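Local coordinates for CurG, CurH fusion protein (Moorea producens 3L, PDB 4MYY) that joins in one engineered chain the class 2 docking domains through which modules CurG and CurH of the curacin A polyketide synthase probably recognise each other, at residues F46-K49 with E50-S54; K13-S16 with N17-E21; I24-I27 with L28-I31; E55-Q58 with I59-L62. One frame throughout, in Å; residues are numbered along the deposited sequence.

Contact 1 of 4, residues F46-K49 with E50-S54; sequences FTKK and EQILS
F46 and E50 meet one turn apart on helix 42-61, in the CurH part of the fusion. The side chains meet in a CH-pi contact. E50 CG lies over one face of the F46 ring, 4.1 Å from its centroid and 27° off the ring normal. F46 puts its ring there by holding CG anti to the backbone N (chi1 159°). The E50 chain bends at chi2, and its carboxylate turns to stand 52° from the ring plane. E50 OE2 comes 3.6 Å from F46 CE1. An alanine here lacks the CG that covers the F46 face, and the ring would probably be freer to turn.

The apolar contacts are looser. K49 and L53 run side by side and point the same way, with K49 CE 4.2 Å from L53 CD1. K48 crosses I52 at a slant, and K48 CD is 4.2 Å from I52 CD1. Beyond this stretch, K48 NZ has a long, weak ion pair with a sulfate ion, probably from the crystallisation liquor. K48 packs on S2 of the second subunit.

T47 OG1 bonds to L43 O, a turn earlier. The hydrogen bonds across this stretch are backbone ones. E50 N, Q51 N, I52 N and L53 N donate to F46 O, T47 O, K48 O and K49 O respectively. These i to i+4 backbone bonds mark a regular, largely exposed alpha-helix.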
ATOM      1  N   PHE B  46      -7.568  15.605  22.724  1.00 19.10           N
ATOM      2  CA  PHE B  46      -6.989  14.566  23.598  1.00 20.77           C
ATOM      3  C   PHE B  46      -7.400  13.166  23.127  1.00 21.12           C
ATOM      4  O   PHE B  46      -6.563  12.260  23.010  1.00 18.89           O
ATOM      5  CB  PHE B  46      -7.438  14.836  25.033  1.00 22.38           C
ATOM      6  CG  PHE B  46      -7.366  13.644  25.951  1.00 27.84           C
ATOM      7  CD1 PHE B  46      -6.154  13.202  26.441  1.00 28.03           C
ATOM      8  CD2 PHE B  46      -8.527  13.000  26.356  1.00 29.59           C
ATOM      9  CE1 PHE B  46      -6.084  12.128  27.295  1.00 28.21           C
ATOM     10  CE2 PHE B  46      -8.480  11.909  27.231  1.00 35.75           C
ATOM     11  CZ  PHE B  46      -7.246  11.471  27.698  1.00 34.81           C
ATOM     12  N   THR B  47      -8.682  12.995  22.839  1.00 20.19           N
ATOM     13  CA  THR B  47      -9.191  11.708  22.376  1.00 21.16           C
ATOM     14  C   THR B  47      -8.511  11.257  21.066  1.00 20.56           C
ATOM     15  O   THR B  47      -8.081  10.102  20.953  1.00 21.60           O
ATOM     16  CB  THR B  47     -10.723  11.720  22.232  1.00 23.37           C
ATOM     17  OG1 THR B  47     -11.316  12.098  23.485  1.00 23.20           O
ATOM     18  CG2 THR B  47     -11.221  10.339  21.841  1.00 25.64           C
ATOM     19  N   LYS B  48      -8.386  12.185  20.122  1.00 20.17           N
ATOM     20  CA  LYS B  48      -7.653  11.963  18.874  1.00 22.10           C
ATOM     21  C   LYS B  48      -6.209  11.535  19.154  1.00 20.68           C
ATOM     22  O   LYS B  48      -5.725  10.563  18.562  1.00 20.82           O
ATOM     23  CB  LYS B  48      -7.690  13.224  17.999  1.00 23.67           C
ATOM     24  CG  LYS B  48      -7.148  13.062  16.576  1.00 32.37           C
ATOM     25  CD  LYS B  48      -7.705  11.812  15.912  1.00 34.31           C
ATOM     26  CE  LYS B  48      -8.123  12.057  14.465  1.00 49.28           C
ATOM     27  NZ  LYS B  48      -7.042  12.542  13.559  1.00 50.66           N
ATOM     28  N   LYS B  49      -5.522  12.265  20.035  1.00 20.27           N
ATOM     29  CA  LYS B  49      -4.138  11.921  20.390  1.00 22.21           C
ATOM     30  C   LYS B  49      -4.035  10.458  20.877  1.00 20.31           C
ATOM     31  O   LYS B  49      -3.136   9.711  20.462  1.00 22.17           O
ATOM     32  CB  LYS B  49      -3.581  12.889  21.434  1.00 23.09           C
ATOM     33  CG  LYS B  49      -2.172  12.578  21.929  1.00 27.85           C
ATOM     34  CD  LYS B  49      -1.782  13.512  23.073  1.00 32.23           C
ATOM     35  CE  LYS B  49      -0.503  13.054  23.755  1.00 42.61           C
ATOM     36  NZ  LYS B  49       0.722  13.440  23.000  1.00 45.43           N
ATOM     37  N   GLU B  50      -4.961  10.048  21.744  1.00 19.40           N
ATOM     38  CA  GLU B  50      -4.860   8.729  22.371  1.00 21.25           C
ATOM     39  C   GLU B  50      -5.159   7.635  21.363  1.00 22.52           C
ATOM     40  O   GLU B  50      -4.553   6.563  21.398  1.00 23.24           O
ATOM     41  CB  GLU B  50      -5.773   8.624  23.598  1.00 23.23           C
ATOM     42  CG  GLU B  50      -5.407   9.624  24.689  1.00 23.80           C
ATOM     43  CD  GLU B  50      -3.975   9.463  25.201  1.00 27.77           C
ATOM     44  OE1 GLU B  50      -3.441   8.336  25.143  1.00 29.72           O
ATOM     45  OE2 GLU B  50      -3.380  10.466  25.638  1.00 29.43           O
ATOM     46  N   GLN B  51      -6.087   7.926  20.457  1.00 22.56           N
ATOM     47  CA  GLN B  51      -6.383   7.008  19.354  1.00 25.52           C
ATOM     48  C   GLN B  51      -5.177   6.724  18.482  1.00 22.95           C
ATOM     49  O   GLN B  51      -4.895   5.563  18.195  1.00 24.65           O
ATOM     50  CB  GLN B  51      -7.546   7.522  18.526  1.00 26.44           C
ATOM     51  CG  GLN B  51      -8.852   7.223  19.252  1.00 33.75           C
ATOM     52  CD  GLN B  51     -10.060   7.776  18.542  1.00 39.74           C
ATOM     53  OE1 GLN B  51     -10.018   8.869  17.961  1.00 39.62           O
ATOM     54  NE2 GLN B  51     -11.151   7.034  18.593  1.00 43.18           N
ATOM     55  N   ILE B  52      -4.448   7.779  18.120  1.00 20.64           N
ATOM     56  CA  ILE B  52      -3.270   7.662  17.251  1.00 23.74           C
ATOM     57  C   ILE B  52      -2.170   6.919  17.987  1.00 20.59           C
ATOM     58  O   ILE B  52      -1.515   6.043  17.425  1.00 19.43           O
ATOM     59  CB  ILE B  52      -2.801   9.042  16.740  1.00 24.45           C
ATOM     60  CG1 ILE B  52      -3.860   9.650  15.815  1.00 29.85           C
ATOM     61  CG2 ILE B  52      -1.454   8.952  16.030  1.00 25.67           C
ATOM     62  CD1 ILE B  52      -3.598  11.093  15.414  1.00 34.40           C
ATOM     63  N   LEU B  53      -1.970   7.256  19.263  1.00 18.21           N
ATOM     64  CA  LEU B  53      -1.022   6.514  20.082  1.00 19.72           C
ATOM     65  C   LEU B  53      -1.369   5.013  20.129  1.00 20.82           C
ATOM     66  O   LEU B  53      -0.477   4.167  20.037  1.00 20.77           O
ATOM     67  CB  LEU B  53      -0.961   7.124  21.490  1.00 21.20           C
ATOM     68  CG  LEU B  53      -0.228   8.459  21.652  1.00 22.29           C
ATOM     69  CD1 LEU B  53      -0.330   8.909  23.112  1.00 22.68           C
ATOM     70  CD2 LEU B  53       1.240   8.323  21.254  1.00 25.53           C
ATOM     71  N   SER B  54      -2.659   4.681  20.251  1.00 19.59           N
ATOM     72  CA  SER B  54      -3.064   3.266  20.258  1.00 21.12           C
ATOM     73  C   SER B  54      -2.748   2.593  18.916  1.00 19.85           C
ATOM     74  O   SER B  54      -2.215   1.474  18.892  1.00 22.80           O
ATOM     75  CB  SER B  54      -4.549   3.124  20.543  1.00 24.95           C
ATOM     76  OG  SER B  54      -4.889   1.753  20.480  1.00 25.66           O
TER

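Contact 2 of 4, residues K13-S16 with N17-E21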
ATOM      1  N   LYS B  13      13.482  -5.459  -6.421  1.00 15.97           N
ATOM      2  CA  LYS B  13      14.065  -6.798  -6.344  1.00 18.79           C
ATOM      3  C   LYS B  13      15.464  -6.783  -5.726  1.00 19.98           C
ATOM      4  O   LYS B  13      15.837  -7.730  -5.013  1.00 21.00           O
ATOM      5  CB  LYS B  13      14.124  -7.452  -7.738  1.00 22.45           C
ATOM      6  CG  LYS B  13      14.338  -8.977  -7.731  1.00 28.88           C
ATOM      7  CD  LYS B  13      14.454  -9.507  -9.156  1.00 33.40           C
ATOM      8  CE  LYS B  13      14.422 -11.028  -9.217  1.00 41.29           C
ATOM      9  NZ  LYS B  13      15.464 -11.623  -8.339  1.00 42.48           N
ATOM     10  N   GLN B  14      16.232  -5.733  -6.022  1.00 18.19           N
ATOM     11  CA  GLN B  14      17.601  -5.605  -5.539  1.00 21.50           C
ATOM     12  C   GLN B  14      17.695  -5.064  -4.130  1.00 23.50           C
ATOM     13  O   GLN B  14      18.751  -5.149  -3.522  1.00 25.31           O
ATOM     14  CB  GLN B  14      18.408  -4.718  -6.500  1.00 20.95           C
ATOM     15  CG  GLN B  14      18.629  -5.390  -7.836  1.00 22.79           C
ATOM     16  CD  GLN B  14      19.000  -4.415  -8.938  1.00 24.61           C
ATOM     17  OE1 GLN B  14      19.550  -3.342  -8.682  1.00 27.36           O
ATOM     18  NE2 GLN B  14      18.689  -4.776 -10.164  1.00 24.42           N
ATOM     19  N   SER B  15      16.573  -4.565  -3.592  1.00 19.25           N
ATOM     20  CA  SER B  15      16.564  -3.867  -2.299  1.00 20.81           C
ATOM     21  C   SER B  15      16.589  -4.824  -1.130  1.00 20.87           C
ATOM     22  O   SER B  15      16.061  -5.926  -1.212  1.00 21.20           O
ATOM     23  CB  SER B  15      15.303  -3.010  -2.165  1.00 19.74           C
ATOM     24  OG  SER B  15      15.330  -1.932  -3.061  1.00 21.16           O
ATOM     25  N   SER B  16      17.156  -4.382  -0.014  1.00 21.31           N
ATOM     26  CA  SER B  16      17.125  -5.211   1.171  1.00 19.70           C
ATOM     27  C   SER B  16      15.746  -5.135   1.813  1.00 18.36           C
ATOM     28  O   SER B  16      15.021  -4.187   1.595  1.00 17.01           O
ATOM     29  CB  SER B  16      18.198  -4.776   2.187  1.00 20.46           C
ATOM     30  OG  SER B  16      17.844  -3.527   2.784  1.00 21.43           O
ATOM     31  N   ASN B  17      15.409  -6.134   2.626  1.00 18.64           N
ATOM     32  CA  ASN B  17      14.156  -6.054   3.371  1.00 17.92           C
ATOM     33  C   ASN B  17      14.035  -4.819   4.252  1.00 18.37           C
ATOM     34  O   ASN B  17      12.962  -4.236   4.305  1.00 18.38           O
ATOM     35  CB  ASN B  17      13.886  -7.311   4.175  1.00 19.51           C
ATOM     36  CG  ASN B  17      13.573  -8.501   3.301  1.00 21.97           C
ATOM     37  OD1 ASN B  17      13.148  -8.350   2.166  1.00 22.37           O
ATOM     38  ND2 ASN B  17      13.790  -9.707   3.830  1.00 24.04           N
ATOM     39  N   GLN B  18      15.130  -4.400   4.901  1.00 18.55           N
ATOM     40  CA  GLN B  18      15.100  -3.214   5.761  1.00 19.85           C
ATOM     41  C   GLN B  18      14.783  -1.980   4.943  1.00 19.40           C
ATOM     42  O   GLN B  18      13.997  -1.146   5.385  1.00 19.34           O
ATOM     43  CB  GLN B  18      16.423  -3.025   6.514  1.00 22.24           C
ATOM     44  CG  GLN B  18      16.327  -2.026   7.672  1.00 25.99           C
ATOM     45  CD  GLN B  18      16.490  -0.580   7.235  1.00 27.06           C
ATOM     46  OE1 GLN B  18      17.137  -0.298   6.212  1.00 29.00           O
ATOM     47  NE2 GLN B  18      15.920   0.346   8.011  1.00 27.50           N
ATOM     48  N   GLU B  19      15.348  -1.901   3.735  1.00 19.46           N
ATOM     49  CA  GLU B  19      15.055  -0.789   2.815  1.00 20.60           C
ATOM     50  C   GLU B  19      13.574  -0.722   2.475  1.00 19.97           C
ATOM     51  O   GLU B  19      12.987   0.367   2.490  1.00 21.16           O
ATOM     52  CB  GLU B  19      15.890  -0.888   1.531  1.00 22.55           C
ATOM     53  CG  GLU B  19      17.315  -0.393   1.753  1.00 25.91           C
ATOM     54  CD  GLU B  19      18.299  -0.761   0.655  1.00 29.79           C
ATOM     55  OE1 GLU B  19      18.002  -1.614  -0.199  1.00 27.49           O
ATOM     56  OE2 GLU B  19      19.419  -0.185   0.672  1.00 36.50           O
ATOM     57  N   LEU B  20      12.984  -1.870   2.130  1.00 18.15           N
ATOM     58  CA  LEU B  20      11.577  -1.904   1.766  1.00 17.77           C
ATOM     59  C   LEU B  20      10.720  -1.580   3.001  1.00 18.30           C
ATOM     60  O   LEU B  20       9.725  -0.860   2.910  1.00 19.02           O
ATOM     61  CB  LEU B  20      11.214  -3.298   1.243  1.00 17.84           C
ATOM     62  CG  LEU B  20      11.895  -3.667  -0.079  1.00 18.30           C
ATOM     63  CD1 LEU B  20      11.444  -5.056  -0.469  1.00 19.71           C
ATOM     64  CD2 LEU B  20      11.589  -2.685  -1.192  1.00 19.72           C
ATOM     65  N   GLU B  21      11.127  -2.094   4.153  1.00 18.59           N
ATOM     66  CA  GLU B  21      10.351  -1.916   5.393  1.00 19.90           C
ATOM     67  C   GLU B  21      10.402  -0.430   5.802  1.00 20.21           C
ATOM     68  O   GLU B  21       9.385   0.151   6.219  1.00 23.27           O
ATOM     69  CB  GLU B  21      10.891  -2.804   6.500  1.00 22.44           C
ATOM     70  CG  GLU B  21      10.552  -4.271   6.350  1.00 24.97           C
ATOM     71  CD  GLU B  21      11.432  -5.148   7.211  1.00 30.46           C
ATOM     72  OE1 GLU B  21      12.035  -4.625   8.171  1.00 33.65           O
ATOM     73  OE2 GLU B  21      11.505  -6.371   6.949  1.00 32.48           O
TER
HETATM   74  O   HOH W   1      14.223  -7.683  -0.227  1.00 27.55           O
HETATM   75  O   HOH W   2      19.234  -1.633   4.557  1.00 31.12           O
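S16 and E19 form a capping box at the start of helix 17-32, in the CurG part of the fusion. S16 is the N-cap. Its OG accepts from E19 N at 3.1 Å, and E19 returns a bond to the S16 backbone.

E19 can be followed outward. Its CB sits 3.4 Å from S16 O. CG passes 3.3 Å from S16 OG, and CD stays close to the same oxygen. The chain is extended beyond CG and runs back past the serine hydroxyl to the serine's own N-H. There OE1 takes the S16 N-H at 2.9 Å, from a donor 38° out of the carboxylate plane. The same OE1 lies against S15 CA and CB. The carboxylate is near the helix start, where the helix dipole would probably favour its negative charge.

S16 OG stands between its own N and carbonyl carbon (chi1 71°), which aims it at the first turn. It also hydrogen-bonds to water 2 at 2.9 Å, and that water donates to Q18 OE1. With a valine in its place, E19 N would probably be left without its capping acceptor and water 2 without its serine mate.

L20 N closes the first turn on S16 O, and L20 CD2 touches S15 CB at 3.9 Å. S15 OG hydrogen-bonds to E11 O of helix 2-14. N17 packs on L65 and L20 on Q66 of the second subunit. Water 1 donates to S15 O and to N17 OD1, each at 2.7 Å.

Contact 3 of 4, residues I24-I27 with L28-I31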
ATOM      1  N   ILE B  24       7.877   1.330   3.563  1.00 20.04           N
ATOM      2  CA  ILE B  24       6.509   0.934   3.939  1.00 19.78           C
ATOM      3  C   ILE B  24       6.113   1.606   5.273  1.00 19.29           C
ATOM      4  O   ILE B  24       5.004   2.127   5.421  1.00 19.65           O
ATOM      5  CB  ILE B  24       6.360  -0.609   4.002  1.00 19.87           C
ATOM      6  CG1 ILE B  24       6.492  -1.199   2.581  1.00 21.59           C
ATOM      7  CG2 ILE B  24       5.041  -1.016   4.653  1.00 21.35           C
ATOM      8  CD1 ILE B  24       6.940  -2.656   2.558  1.00 21.61           C
ATOM      9  N   ASP B  25       7.021   1.578   6.228  1.00 19.76           N
ATOM     10  CA  ASP B  25       6.717   2.079   7.566  1.00 19.51           C
ATOM     11  C   ASP B  25       6.496   3.566   7.511  1.00 19.28           C
ATOM     12  O   ASP B  25       5.618   4.115   8.201  1.00 18.90           O
ATOM     13  CB  ASP B  25       7.831   1.722   8.544  1.00 22.34           C
ATOM     14  CG  ASP B  25       7.885   0.214   8.851  1.00 26.08           C
ATOM     15  OD1 ASP B  25       6.996  -0.558   8.394  1.00 26.58           O
ATOM     16  OD2 ASP B  25       8.846  -0.213   9.545  1.00 28.19           O
ATOM     17  N   GLN B  26       7.299   4.236   6.693  1.00 18.81           N
ATOM     18  CA  GLN B  26       7.164   5.674   6.594  1.00 19.47           C
ATOM     19  C   GLN B  26       5.877   6.043   5.907  1.00 20.75           C
ATOM     20  O   GLN B  26       5.244   7.042   6.282  1.00 21.99           O
ATOM     21  CB  GLN B  26       8.350   6.295   5.874  1.00 20.48           C
ATOM     22  CG  GLN B  26       9.593   6.294   6.738  1.00 23.44           C
ATOM     23  CD  GLN B  26      10.771   6.892   6.030  1.00 26.19           C
ATOM     24  OE1 GLN B  26      10.856   8.109   5.865  1.00 31.81           O
ATOM     25  NE2 GLN B  26      11.697   6.048   5.611  1.00 26.09           N
ATOM     26  N   ILE B  27       5.492   5.268   4.897  1.00 21.42           N
ATOM     27  CA  ILE B  27       4.218   5.530   4.222  1.00 24.43           C
ATOM     28  C   ILE B  27       3.094   5.296   5.220  1.00 22.54           C
ATOM     29  O   ILE B  27       2.175   6.107   5.350  1.00 22.02           O
ATOM     30  CB  ILE B  27       4.060   4.745   2.887  1.00 26.76           C
ATOM     31  CG1 ILE B  27       4.731   5.530   1.758  1.00 34.42           C
ATOM     32  CG2 ILE B  27       2.598   4.633   2.473  1.00 28.72           C
ATOM     33  CD1 ILE B  27       6.182   5.205   1.523  1.00 32.60           C
ATOM     34  N   LEU B  28       3.183   4.217   5.979  1.00 21.08           N
ATOM     35  CA  LEU B  28       2.173   3.954   6.984  1.00 19.51           C
ATOM     36  C   LEU B  28       2.030   5.090   8.004  1.00 21.42           C
ATOM     37  O   LEU B  28       0.916   5.507   8.321  1.00 22.72           O
ATOM     38  CB  LEU B  28       2.485   2.630   7.683  1.00 19.92           C
ATOM     39  CG  LEU B  28       1.359   2.000   8.442  1.00 21.65           C
ATOM     40  CD1 LEU B  28       0.072   1.881   7.626  1.00 21.98           C
ATOM     41  CD2 LEU B  28       1.896   0.619   8.784  1.00 20.41           C
ATOM     42  N   GLU B  29       3.163   5.605   8.494  1.00 21.04           N
ATOM     43  CA  GLU B  29       3.187   6.751   9.387  1.00 24.80           C
ATOM     44  C   GLU B  29       2.457   7.956   8.796  1.00 23.96           C
ATOM     45  O   GLU B  29       1.698   8.640   9.490  1.00 25.52           O
ATOM     46  CB  GLU B  29       4.630   7.209   9.598  1.00 30.36           C
ATOM     47  CG  GLU B  29       5.396   6.569  10.720  1.00 41.03           C
ATOM     48  CD  GLU B  29       6.574   7.441  11.124  1.00 50.95           C
ATOM     49  OE1 GLU B  29       7.315   7.950  10.235  1.00 47.11           O
ATOM     50  OE2 GLU B  29       6.741   7.652  12.340  1.00 60.28           O
ATOM     51  N   SER B  30       2.708   8.209   7.512  1.00 22.73           N
ATOM     52  CA  SER B  30       2.191   9.376   6.823  1.00 24.92           C
ATOM     53  C   SER B  30       0.670   9.295   6.739  1.00 25.62           C
ATOM     54  O   SER B  30      -0.017  10.304   6.834  1.00 27.48           O
ATOM     55  CB  SER B  30       2.844   9.547   5.437  1.00 23.74           C
ATOM     56  OG  SER B  30       2.342   8.623   4.486  1.00 29.81           O
ATOM     57  N   ILE B  31       0.161   8.071   6.612  1.00 24.75           N
ATOM     58  CA  ILE B  31      -1.272   7.782   6.637  1.00 25.41           C
ATOM     59  C   ILE B  31      -1.881   8.021   8.039  1.00 28.05           C
ATOM     60  O   ILE B  31      -2.884   8.730   8.185  1.00 29.23           O
ATOM     61  CB  ILE B  31      -1.533   6.336   6.113  1.00 27.95           C
ATOM     62  CG1 ILE B  31      -1.105   6.221   4.641  1.00 26.58           C
ATOM     63  CG2 ILE B  31      -2.988   5.955   6.280  1.00 32.01           C
ATOM     64  CD1 ILE B  31      -1.031   4.804   4.099  1.00 30.19           C
TER
HETATM   65  O   HOH W   3       6.494   9.090   7.646  1.00 31.40           O
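I24, D25, Q26 and I27 each give their carbonyl to the N-H four residues on, at L28, E29, S30 and I31. The bond from L28 N to I24 O is 2.8 Å long, and that from I31 N to I27 O is 3.1 Å. The I27 carbonyl is gripped twice. I31 N approaches nearly along the C=O axis. S30 OG comes from the side, at a C=O...donor angle of 123°, and donates to I27 O at 2.7 Å. A chi1 of 75° swings the S30 hydroxyl back over the helix backbone.

This stretch of helix 17-32, in the CurG part, is amphipathic. I24, L28 and I31 touch helix 64-82 of the same chain, at A68, R67 and L75 among others. That helix belongs to the CurH part, so these contacts run between the two parts of the engineered fusion. I24 also packs on L65 of the second subunit, and I27 on its E76. D25 OD1 makes a salt bridge to R67 NE.

I27 and I31 meet at a slant, one turn apart. I27 CG2 lies 4.0 Å from I31 CD1, while I31 CG1 rests 3.4 Å from I27 O. On the polar side, E29 CG lies against D25 O, and the chain runs on extended. Water 3 donates to both Q26 O and E29 OE1, at 2.8 Å to the former. Q26 NE2 turns back instead, to S22 O.

Contact 4 of 4, residues E55-Q58 with I59-L62; sequences EKQQ and IKQL
Q57 reaches forward to K60 and Q61, with its amide between the two side chains. Its CG is anti to the backbone N (chi1 173°), and a bend at chi2 carries the amide over the next turn. Q57 OE1 takes a weak bond from K60 NZ at 3.4 Å. Q57 NE2 gives a weak one to Q61 OE1 at 3.3 Å. The Q57 and Q61 amides are turned 77° apart, close to perpendicular. K60 crosses Q57 at a slant. Both links are long, on an exposed side of the helix.

I59 faces another way. Its CG1 and CD1 lie against E55 O, with CG1 at 3.3 Å, while I59 N bonds to that same carbonyl. K60 N bonds regularly to K56 O. Q61 N bonds to Q58 O at 3.1 Å, from 61° above the carbonyl plane, and only weakly to Q57 O. L62 N likewise bonds to I59 O, three residues back. These two i to i+3 bonds are of the 3-10 kind, after the i to i+4 bonds of the alpha-helix.

This stretch of helix 42-61, in the CurH part, fits between neighbouring helices. I59 packs on L70 of helix 64-82, also CurH. It packs too on L28 and I32 of helix 17-32 in the CurG part, a contact between the two parts of the engineered fusion. I59 O accepts from R67 NH1, and K56 NZ bonds to N33 OD1. The second subunit supplies S2, whose N bonds to E55 OE2, and K13, whose NZ bonds to Q58 OE1.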
ATOM      1  N   GLU B  55      -3.083   3.265  17.815  1.00 20.94           N
ATOM      2  CA  GLU B  55      -2.734   2.758  16.460  1.00 19.01           C
ATOM      3  C   GLU B  55      -1.220   2.541  16.321  1.00 19.27           C
ATOM      4  O   GLU B  55      -0.769   1.492  15.845  1.00 20.51           O
ATOM      5  CB  GLU B  55      -3.241   3.686  15.365  1.00 24.20           C
ATOM      6  CG  GLU B  55      -4.746   3.859  15.355  1.00 29.81           C
ATOM      7  CD  GLU B  55      -5.242   4.853  14.325  1.00 39.29           C
ATOM      8  OE1 GLU B  55      -4.432   5.395  13.543  1.00 41.45           O
ATOM      9  OE2 GLU B  55      -6.467   5.086  14.295  1.00 50.87           O
ATOM     10  N   LYS B  56      -0.429   3.525  16.734  1.00 18.71           N
ATOM     11  CA  LYS B  56       1.026   3.373  16.667  1.00 19.25           C
ATOM     12  C   LYS B  56       1.534   2.189  17.486  1.00 18.68           C
ATOM     13  O   LYS B  56       2.432   1.471  17.049  1.00 18.94           O
ATOM     14  CB  LYS B  56       1.721   4.657  17.092  1.00 22.18           C
ATOM     15  CG  LYS B  56       1.671   5.728  16.019  1.00 25.05           C
ATOM     16  CD  LYS B  56       2.404   6.961  16.522  1.00 30.59           C
ATOM     17  CE  LYS B  56       1.991   8.212  15.772  1.00 41.68           C
ATOM     18  NZ  LYS B  56       2.329   8.151  14.329  1.00 43.95           N
ATOM     19  N   GLN B  57       0.963   2.000  18.682  1.00 19.38           N
ATOM     20  CA  GLN B  57       1.328   0.888  19.545  1.00 22.08           C
ATOM     21  C   GLN B  57       1.016  -0.441  18.864  1.00 20.78           C
ATOM     22  O   GLN B  57       1.835  -1.364  18.879  1.00 23.35           O
ATOM     23  CB  GLN B  57       0.600   0.998  20.910  1.00 24.81           C
ATOM     24  CG  GLN B  57       0.782  -0.213  21.825  1.00 31.58           C
ATOM     25  CD  GLN B  57       2.231  -0.460  22.222  1.00 38.53           C
ATOM     26  OE1 GLN B  57       2.886   0.405  22.816  1.00 48.90           O
ATOM     27  NE2 GLN B  57       2.739  -1.657  21.904  1.00 41.92           N
ATOM     28  N   GLN B  58      -0.158  -0.530  18.238  1.00 19.66           N
ATOM     29  CA  GLN B  58      -0.559  -1.754  17.592  1.00 20.26           C
ATOM     30  C   GLN B  58       0.352  -2.050  16.413  1.00 19.36           C
ATOM     31  O   GLN B  58       0.798  -3.184  16.217  1.00 19.63           O
ATOM     32  CB  GLN B  58      -2.000  -1.648  17.132  1.00 19.73           C
ATOM     33  CG  GLN B  58      -3.002  -1.627  18.295  1.00 21.87           C
ATOM     34  CD  GLN B  58      -4.402  -1.409  17.769  1.00 23.13           C
ATOM     35  OE1 GLN B  58      -4.970  -2.284  17.110  1.00 28.29           O
ATOM     36  NE2 GLN B  58      -4.935  -0.233  18.000  1.00 22.88           N
ATOM     37  N   ILE B  59       0.627  -1.014  15.634  1.00 18.14           N
ATOM     38  CA  ILE B  59       1.473  -1.176  14.456  1.00 18.99           C
ATOM     39  C   ILE B  59       2.885  -1.640  14.818  1.00 18.90           C
ATOM     40  O   ILE B  59       3.464  -2.466  14.108  1.00 19.44           O
ATOM     41  CB  ILE B  59       1.518   0.141  13.647  1.00 20.11           C
ATOM     42  CG1 ILE B  59       0.170   0.316  12.947  1.00 20.66           C
ATOM     43  CG2 ILE B  59       2.658   0.118  12.652  1.00 23.16           C
ATOM     44  CD1 ILE B  59      -0.094   1.732  12.497  1.00 23.32           C
ATOM     45  N   LYS B  60       3.418  -1.109  15.922  1.00 20.20           N
ATOM     46  CA  LYS B  60       4.738  -1.499  16.417  1.00 22.85           C
ATOM     47  C   LYS B  60       4.857  -3.011  16.657  1.00 23.69           C
ATOM     48  O   LYS B  60       5.935  -3.597  16.507  1.00 26.71           O
ATOM     49  CB  LYS B  60       5.012  -0.720  17.713  1.00 28.13           C
ATOM     50  CG  LYS B  60       6.395  -0.902  18.291  1.00 32.18           C
ATOM     51  CD  LYS B  60       6.668   0.134  19.365  1.00 37.92           C
ATOM     52  CE  LYS B  60       5.853  -0.124  20.629  1.00 40.94           C
ATOM     53  NZ  LYS B  60       6.029   0.971  21.626  1.00 45.01           N
ATOM     54  N   GLN B  61       3.742  -3.633  17.025  1.00 22.55           N
ATOM     55  CA  GLN B  61       3.711  -5.067  17.356  1.00 23.57           C
ATOM     56  C   GLN B  61       3.469  -5.955  16.140  1.00 23.10           C
ATOM     57  O   GLN B  61       3.583  -7.174  16.222  1.00 24.75           O
ATOM     58  CB  GLN B  61       2.654  -5.337  18.434  1.00 27.80           C
ATOM     59  CG  GLN B  61       2.824  -4.506  19.692  1.00 32.78           C
ATOM     60  CD  GLN B  61       2.036  -5.079  20.843  1.00 47.70           C
ATOM     61  OE1 GLN B  61       1.088  -4.460  21.334  1.00 63.35           O
ATOM     62  NE2 GLN B  61       2.414  -6.275  21.273  1.00 46.72           N
ATOM     63  N   LEU B  62       3.142  -5.345  15.001  1.00 19.57           N
ATOM     64  CA  LEU B  62       2.928  -6.080  13.762  1.00 18.75           C
ATOM     65  C   LEU B  62       4.237  -6.499  13.103  1.00 18.99           C
ATOM     66  O   LEU B  62       5.273  -5.855  13.284  1.00 20.05           O
ATOM     67  CB  LEU B  62       2.110  -5.229  12.776  1.00 18.62           C
ATOM     68  CG  LEU B  62       0.673  -4.849  13.174  1.00 19.60           C
ATOM     69  CD1 LEU B  62       0.096  -3.978  12.052  1.00 20.89           C
ATOM     70  CD2 LEU B  62      -0.202  -6.078  13.399  1.00 21.21           C
TER

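Contacts 1 and 4 adjoin on helix 42-61 of the CurH part. In the CurG part, contact 2 leads from helix 2-14 into helix 17-32, which carries contact 3. Contacts 1 and 2 lie on the surface, on opposite sides of the chain's centre, with centres 31 Å apart. Contact 3 is nearest the middle and, like contact 4, partly buried. These two touch directly, L28 CD2 to I59 CG2 at 4.0 Å. Contact 1 relies on a ring face and lysine chains, contact 2 on capping and water. Contact 3 sets a doubly used carbonyl beside branched apolar groups. Contact 4 pairs weak links round a glutamine amide outside with an inward isoleucine.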